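TBC1 domain family member 22A (Homo sapiens, PDB 2QFZ) probably acts as a GTPase-activating protein for Rab family GTPases, this chain holding its TBC domain. Local coordinates at residues His232-Gln237 with Glu295-Lys300; Val290-Glu295 with Leu312-Trp317. All blocks are in the same frame, centred on the assembly; numbering follows the deposited sequence.

Contact 1. Residues His232-Gln237 with Glu295-Lys300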
loop_
_atom_site.group_PDB
_atom_site.type_symbol
_atom_site.label_atom_id
_atom_site.label_comp_id
_atom_site.label_asym_id
_atom_site.label_seq_id
_atom_site.Cartn_x
_atom_site.Cartn_y
_atom_site.Cartn_z
ATOM N N HIS A 232 -15.783 -1.882 -20.954
ATOM C CA HIS A 232 -15.011 -3.004 -21.535
ATOM C C HIS A 232 -14.839 -3.014 -23.075
ATOM O O HIS A 232 -13.727 -3.234 -23.574
ATOM C CB HIS A 232 -15.623 -4.332 -21.083
ATOM C CG HIS A 232 -14.886 -5.526 -21.590
ATOM N ND1 HIS A 232 -13.592 -5.808 -21.218
ATOM C CD2 HIS A 232 -15.259 -6.508 -22.439
ATOM C CE1 HIS A 232 -13.200 -6.921 -21.817
ATOM N NE2 HIS A 232 -14.196 -7.370 -22.561
ATOM N N ARG A 233 -15.937 -2.751 -23.801
ATOM C CA ARG A 233 -15.967 -2.726 -25.252
ATOM C C ARG A 233 -15.392 -1.466 -25.853
ATOM O O ARG A 233 -14.766 -1.517 -26.911
ATOM C CB ARG A 233 -17.396 -2.927 -25.775
ATOM C CG ARG A 233 -18.011 -4.215 -25.335
ATOM C CD ARG A 233 -19.288 -4.530 -26.068
ATOM N NE ARG A 233 -19.753 -5.853 -25.684
ATOM C CZ ARG A 233 -20.824 -6.472 -26.186
ATOM N NH1 ARG A 233 -21.577 -5.887 -27.117
ATOM N NH2 ARG A 233 -21.140 -7.697 -25.742
ATOM N N HIS A 234 -15.599 -0.334 -25.196
ATOM C CA HIS A 234 -14.961 0.882 -25.613
ATOM C C HIS A 234 -13.409 0.739 -25.548
ATOM O O HIS A 234 -12.681 1.190 -26.462
ATOM C CB HIS A 234 -15.491 2.036 -24.744
ATOM C CG HIS A 234 -14.950 3.382 -25.097
ATOM N ND1 HIS A 234 -15.514 4.190 -26.068
ATOM C CD2 HIS A 234 -13.909 4.079 -24.586
ATOM C CE1 HIS A 234 -14.836 5.319 -26.141
ATOM N NE2 HIS A 234 -13.851 5.273 -25.260
ATOM N N LEU A 235 -12.887 0.101 -24.501
ATOM C CA LEU A 235 -11.406 -0.086 -24.414
ATOM C C LEU A 235 -10.961 -0.936 -25.604
ATOM O O LEU A 235 -9.985 -0.614 -26.258
ATOM C CB LEU A 235 -10.973 -0.711 -23.085
ATOM C CG LEU A 235 -11.203 0.174 -21.864
ATOM C CD1 LEU A 235 -10.911 -0.578 -20.600
ATOM C CD2 LEU A 235 -10.407 1.440 -21.906
ATOM N N ASP A 236 -11.696 -2.007 -25.879
ATOM C CA ASP A 236 -11.421 -2.911 -27.025
ATOM C C ASP A 236 -11.545 -2.193 -28.348
ATOM O O ASP A 236 -10.671 -2.289 -29.210
ATOM C CB ASP A 236 -12.414 -4.091 -26.996
ATOM C CG ASP A 236 -12.135 -5.166 -28.089
ATOM O OD1 ASP A 236 -11.006 -5.668 -28.183
ATOM O OD2 ASP A 236 -13.084 -5.545 -28.836
ATOM N N GLN A 237 -12.647 -1.466 -28.508
ATOM C CA GLN A 237 -12.887 -0.646 -29.713
ATOM C C GLN A 237 -11.692 0.285 -29.996
ATOM O O GLN A 237 -11.296 0.477 -31.121
ATOM C CB GLN A 237 -14.211 0.135 -29.523
ATOM C CG GLN A 237 -14.758 0.861 -30.762
ATOM C CD GLN A 237 -15.019 -0.090 -31.946
ATOM O OE1 GLN A 237 -15.478 -1.226 -31.770
ATOM N NE2 GLN A 237 -14.712 0.375 -33.145
ATOM N N GLU A 295 -15.915 10.101 -18.781
ATOM C CA GLU A 295 -14.738 10.565 -19.497
ATOM C C GLU A 295 -14.063 9.495 -20.415
ATOM O O GLU A 295 -13.513 9.856 -21.439
ATOM C CB GLU A 295 -13.715 11.116 -18.510
ATOM C CG GLU A 295 -14.173 12.366 -17.750
ATOM C CD GLU A 295 -14.767 12.098 -16.365
ATOM O OE1 GLU A 295 -15.490 11.090 -16.169
ATOM O OE2 GLU A 295 -14.505 12.932 -15.459
ATOM N N ILE A 296 -14.097 8.211 -20.030
ATOM C CA ILE A 296 -13.603 7.094 -20.854
ATOM C C ILE A 296 -14.409 6.943 -22.149
ATOM O O ILE A 296 -13.862 6.917 -23.228
ATOM C CB ILE A 296 -13.650 5.715 -20.081
ATOM C CG1 ILE A 296 -12.574 5.636 -19.008
ATOM C CG2 ILE A 296 -13.491 4.500 -21.039
ATOM C CD1 ILE A 296 -12.762 4.446 -18.021
ATOM N N LEU A 297 -15.711 6.816 -22.007
ATOM C CA LEU A 297 -16.629 6.650 -23.119
ATOM C C LEU A 297 -16.740 7.860 -24.096
ATOM O O LEU A 297 -17.132 7.679 -25.252
ATOM C CB LEU A 297 -17.999 6.302 -22.565
ATOM C CG LEU A 297 -18.085 4.922 -21.871
ATOM C CD1 LEU A 297 -19.355 4.825 -20.965
ATOM C CD2 LEU A 297 -18.078 3.824 -22.886
ATOM N N GLU A 298 -16.368 9.057 -23.632
ATOM C CA GLU A 298 -16.310 10.253 -24.457
ATOM C C GLU A 298 -14.982 10.366 -25.198
ATOM O O GLU A 298 -14.884 11.090 -26.203
ATOM C CB GLU A 298 -16.455 11.500 -23.583
ATOM N N GLU A 299 -13.954 9.670 -24.694
ATOM C CA GLU A 299 -12.638 9.687 -25.307
ATOM C C GLU A 299 -12.545 8.665 -26.440
ATOM O O GLU A 299 -12.724 7.475 -26.218
ATOM C CB GLU A 299 -11.561 9.413 -24.246
ATOM C CG GLU A 299 -10.173 9.552 -24.749
ATOM C CD GLU A 299 -9.919 10.906 -25.337
ATOM O OE1 GLU A 299 -9.704 11.860 -24.549
ATOM O OE2 GLU A 299 -9.931 11.025 -26.586
ATOM N N LYS A 300 -12.246 9.145 -27.644
ATOM C CA LYS A 300 -12.176 8.306 -28.845
ATOM C C LYS A 300 -10.824 8.285 -29.545
ATOM O O LYS A 300 -10.666 7.567 -30.514
ATOM C CB LYS A 300 -13.254 8.756 -29.841
ATOM C CG LYS A 300 -14.625 8.560 -29.288
ATOM C CD LYS A 300 -15.690 9.288 -30.066
ATOM C CE LYS A 300 -17.070 8.797 -29.606
ATOM N NZ LYS A 300 -17.072 8.477 -28.142
#
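With CG of His-234 anti to the backbone N (chi1 -178°), its imidazole reaches out from helix 229-237 to the last turn of helix 293-298; on the other side, Leu-297 keeps CG beside its backbone N and lays CD2 3.7 Å from CB of His-234. This is a contact between a helix and a helix end inside the all-helical Rab-GAP TBC domain, a histidine of one helix meeting carbonyls at the C-terminal end of another. The ring is placed by three groups. CA of Leu-297 sits over one face, 3.8 Å from the centroid and 12° off the normal, a CH-pi contact. At the edge, near the ring plane, NE2 gives a weak hydrogen bond to the carbonyl O of Glu-299 (2.7 Å, bent to 129° at the hydrogen). CG2 of Ile-296 packs 3.6 Å from CD2 of His-234. Outside the two segments, the ring of His-238 meets that of His-234. Cut back to an alanine, this position is likely to leave the Glu-299 carbonyl without its ring donor and a gap beside Leu-297. The carbonyl O of Ile-296 also lies 2.6 Å from NE2 of His-234, at too poor an angle for a bond. Both carbonyls are consistent with a proton on NE2 and would probably favour a positive ring; NZ of Lys-300, 5.0 Å from ND1 of His-234, would probably oppose it, so the charge stays open.

Contact 2. Residues Val290-Glu295 with Leu312-Trp317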
loop_
_atom_site.group_PDB
_atom_site.type_symbol
_atom_site.label_atom_id
_atom_site.label_comp_id
_atom_site.label_asym_id
_atom_site.label_seq_id
_atom_site.Cartn_x
_atom_site.Cartn_y
_atom_site.Cartn_z
ATOM N N VAL A 290 -14.404 2.410 -13.362
ATOM C CA VAL A 290 -15.748 2.765 -13.747
ATOM C C VAL A 290 -16.218 4.067 -13.109
ATOM O O VAL A 290 -17.197 4.615 -13.573
ATOM C CB VAL A 290 -16.790 1.588 -13.608
ATOM C CG1 VAL A 290 -16.357 0.391 -14.464
ATOM C CG2 VAL A 290 -17.057 1.165 -12.178
ATOM N N ARG A 291 -15.478 4.581 -12.112
ATOM C CA ARG A 291 -15.633 5.947 -11.597
ATOM C C ARG A 291 -15.516 6.992 -12.724
ATOM O O ARG A 291 -16.246 7.985 -12.721
ATOM C CB ARG A 291 -14.625 6.212 -10.452
ATOM C CG ARG A 291 -14.320 7.683 -10.088
ATOM C CD ARG A 291 -15.436 8.386 -9.283
ATOM N NE ARG A 291 -15.086 9.799 -9.056
ATOM C CZ ARG A 291 -15.274 10.794 -9.936
ATOM N NH1 ARG A 291 -15.820 10.568 -11.126
ATOM N NH2 ARG A 291 -14.921 12.034 -9.626
ATOM N N TRP A 292 -14.648 6.761 -13.713
ATOM C CA TRP A 292 -14.549 7.725 -14.852
ATOM C C TRP A 292 -15.135 7.186 -16.122
ATOM O O TRP A 292 -14.665 7.500 -17.218
ATOM C CB TRP A 292 -13.120 8.139 -15.084
ATOM C CG TRP A 292 -12.645 9.101 -14.050
ATOM C CD1 TRP A 292 -12.882 10.463 -13.996
ATOM C CD2 TRP A 292 -11.868 8.789 -12.921
ATOM N NE1 TRP A 292 -12.286 11.001 -12.900
ATOM C CE2 TRP A 292 -11.657 9.992 -12.213
ATOM C CE3 TRP A 292 -11.340 7.607 -12.422
ATOM C CZ2 TRP A 292 -10.923 10.038 -11.052
ATOM C CZ3 TRP A 292 -10.619 7.654 -11.289
ATOM C CH2 TRP A 292 -10.420 8.861 -10.594
ATOM N N ARG A 293 -16.175 6.381 -16.001
ATOM C CA ARG A 293 -16.748 5.786 -17.153
ATOM C C ARG A 293 -17.169 6.864 -18.181
ATOM O O ARG A 293 -17.025 6.642 -19.382
ATOM C CB ARG A 293 -17.897 4.851 -16.789
ATOM C CG ARG A 293 -19.088 5.482 -16.101
ATOM C CD ARG A 293 -20.197 4.432 -15.851
ATOM N NE ARG A 293 -20.393 3.515 -16.978
ATOM C CZ ARG A 293 -21.184 3.729 -18.040
ATOM N NH1 ARG A 293 -21.901 4.847 -18.186
ATOM N NH2 ARG A 293 -21.258 2.794 -18.982
ATOM N N LYS A 294 -17.644 8.021 -17.701
ATOM C CA LYS A 294 -18.126 9.125 -18.557
ATOM C C LYS A 294 -17.013 9.705 -19.418
ATOM O O LYS A 294 -17.141 9.793 -20.634
ATOM C CB LYS A 294 -18.736 10.243 -17.674
ATOM C CG LYS A 294 -19.052 11.596 -18.394
ATOM N N GLU A 295 -15.915 10.101 -18.781
ATOM C CA GLU A 295 -14.738 10.565 -19.497
ATOM C C GLU A 295 -14.063 9.495 -20.415
ATOM O O GLU A 295 -13.513 9.856 -21.439
ATOM C CB GLU A 295 -13.715 11.116 -18.510
ATOM C CG GLU A 295 -14.173 12.366 -17.750
ATOM C CD GLU A 295 -14.767 12.098 -16.365
ATOM O OE1 GLU A 295 -15.490 11.090 -16.169
ATOM O OE2 GLU A 295 -14.505 12.932 -15.459
ATOM N N LEU A 312 -5.117 9.590 -14.136
ATOM C CA LEU A 312 -6.470 9.933 -13.739
ATOM C C LEU A 312 -6.444 11.176 -12.823
ATOM O O LEU A 312 -5.501 11.337 -12.041
ATOM C CB LEU A 312 -7.179 8.740 -13.097
ATOM C CG LEU A 312 -7.565 7.629 -14.116
ATOM C CD1 LEU A 312 -8.022 6.394 -13.393
ATOM C CD2 LEU A 312 -8.636 8.062 -15.105
ATOM N N PRO A 313 -7.434 12.080 -12.965
ATOM C CA PRO A 313 -7.377 13.353 -12.226
ATOM C C PRO A 313 -7.783 13.208 -10.737
ATOM O O PRO A 313 -8.947 13.334 -10.378
ATOM C CB PRO A 313 -8.365 14.260 -13.012
ATOM C CG PRO A 313 -8.892 13.420 -14.143
ATOM C CD PRO A 313 -8.651 12.005 -13.789
ATOM N N THR A 314 -6.807 12.905 -9.899
ATOM C CA THR A 314 -7.053 12.600 -8.491
ATOM C C THR A 314 -6.224 13.482 -7.537
ATOM O O THR A 314 -6.243 13.276 -6.329
ATOM C CB THR A 314 -6.668 11.137 -8.187
ATOM O OG1 THR A 314 -5.279 10.945 -8.502
ATOM C CG2 THR A 314 -7.528 10.188 -8.953
ATOM N N ALA A 315 -5.518 14.476 -8.061
ATOM C CA ALA A 315 -4.676 15.337 -7.203
ATOM C C ALA A 315 -5.507 16.069 -6.118
ATOM O O ALA A 315 -5.003 16.433 -5.066
ATOM C CB ALA A 315 -3.913 16.310 -8.055
ATOM N N HIS A 316 -6.794 16.245 -6.365
ATOM C CA HIS A 316 -7.656 16.957 -5.436
ATOM C C HIS A 316 -8.439 16.008 -4.529
ATOM O O HIS A 316 -9.279 16.449 -3.746
ATOM C CB HIS A 316 -8.622 17.850 -6.210
ATOM C CG HIS A 316 -9.564 17.094 -7.093
ATOM N ND1 HIS A 316 -9.229 16.697 -8.364
ATOM C CD2 HIS A 316 -10.821 16.642 -6.876
ATOM C CE1 HIS A 316 -10.245 16.043 -8.902
ATOM N NE2 HIS A 316 -11.224 15.999 -8.023
ATOM N N TRP A 317 -8.186 14.710 -4.635
ATOM C CA TRP A 317 -8.996 13.730 -3.924
ATOM C C TRP A 317 -8.807 13.794 -2.400
ATOM O O TRP A 317 -7.732 14.062 -1.928
ATOM C CB TRP A 317 -8.735 12.310 -4.455
ATOM C CG TRP A 317 -9.665 11.926 -5.540
ATOM C CD1 TRP A 317 -10.304 12.764 -6.423
ATOM C CD2 TRP A 317 -10.074 10.600 -5.877
ATOM N NE1 TRP A 317 -11.080 12.042 -7.266
ATOM C CE2 TRP A 317 -10.963 10.708 -6.962
ATOM C CE3 TRP A 317 -9.743 9.329 -5.394
ATOM C CZ2 TRP A 317 -11.550 9.596 -7.553
ATOM C CZ3 TRP A 317 -10.356 8.218 -5.978
ATOM C CH2 TRP A 317 -11.227 8.355 -7.039
#
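CH2 of Trp-292 meets CZ2 of Trp-317 at 3.3 Å, joining two parts of the helical TBC domain: the break between helices 276-291 and 293-298, where Trp-292 is the N-cap of the second, and a loop that holds an inverse gamma turn centred on Pro-313 and a type I beta turn from Thr-314 to Trp-317. The indole planes are 15° apart, yet their six-membered rings are slid to a centroid distance of 5.3 Å and barely overlap, so the pair meets chiefly along the benzo rims. Leu-312 covers one face of Trp-292: its CB makes a CH-pi contact 17° off the normal, and its CD1 reaches CZ3 of Trp-292 at 3.6 Å. Pro-313 extends that cover with CD, 3.9 Å from NE1 of Trp-292. On the opposite face lies CG of Arg-291, whose chain bends at chi2 (76°) and brings NE to 3.8 Å from CZ2 of Trp-317. NE1 of Trp-317 is buried here without a polar partner in the model.

Further out, Phe-288 meets Trp-292 edge-to-face and also touches Leu-312 and Thr-314. The backbone N of Trp-317 closes the beta turn on the carbonyl O of Thr-314, while Arg-261 binds the carbonyls of Ala-315 and Trp-317. Thr-314 turns OG1 to the carbonyl O of Glu-257. Its other branch, CG2, lies over the centre of the Trp-317 ring and also touches CH2 of Trp-292 at 3.6 Å.

In the fold
Contacts 1 and 2 lie about 14 Å apart, centre to centre, on the same side of the chain's centre, and both draw on helix 293-298. Glu-295 belongs to a segment of each, but its side chain carries neither; it touches Phe-308 instead. Along the sequence the two contacts interlock: 295-300 overlaps 290-295 at Glu-295, while their partners come from before (232-237) and after (312-317). Helix 302-309, which links 295-300 to 312-317, touches both, with Leu-309 against Leu-235 and Ile-296 of contact 1 and Phe-308 against Pro-313 of contact 2. Contact 1 is the more peripheral, its centre about 29 Å from the chain's centre against about 20 Å for contact 2.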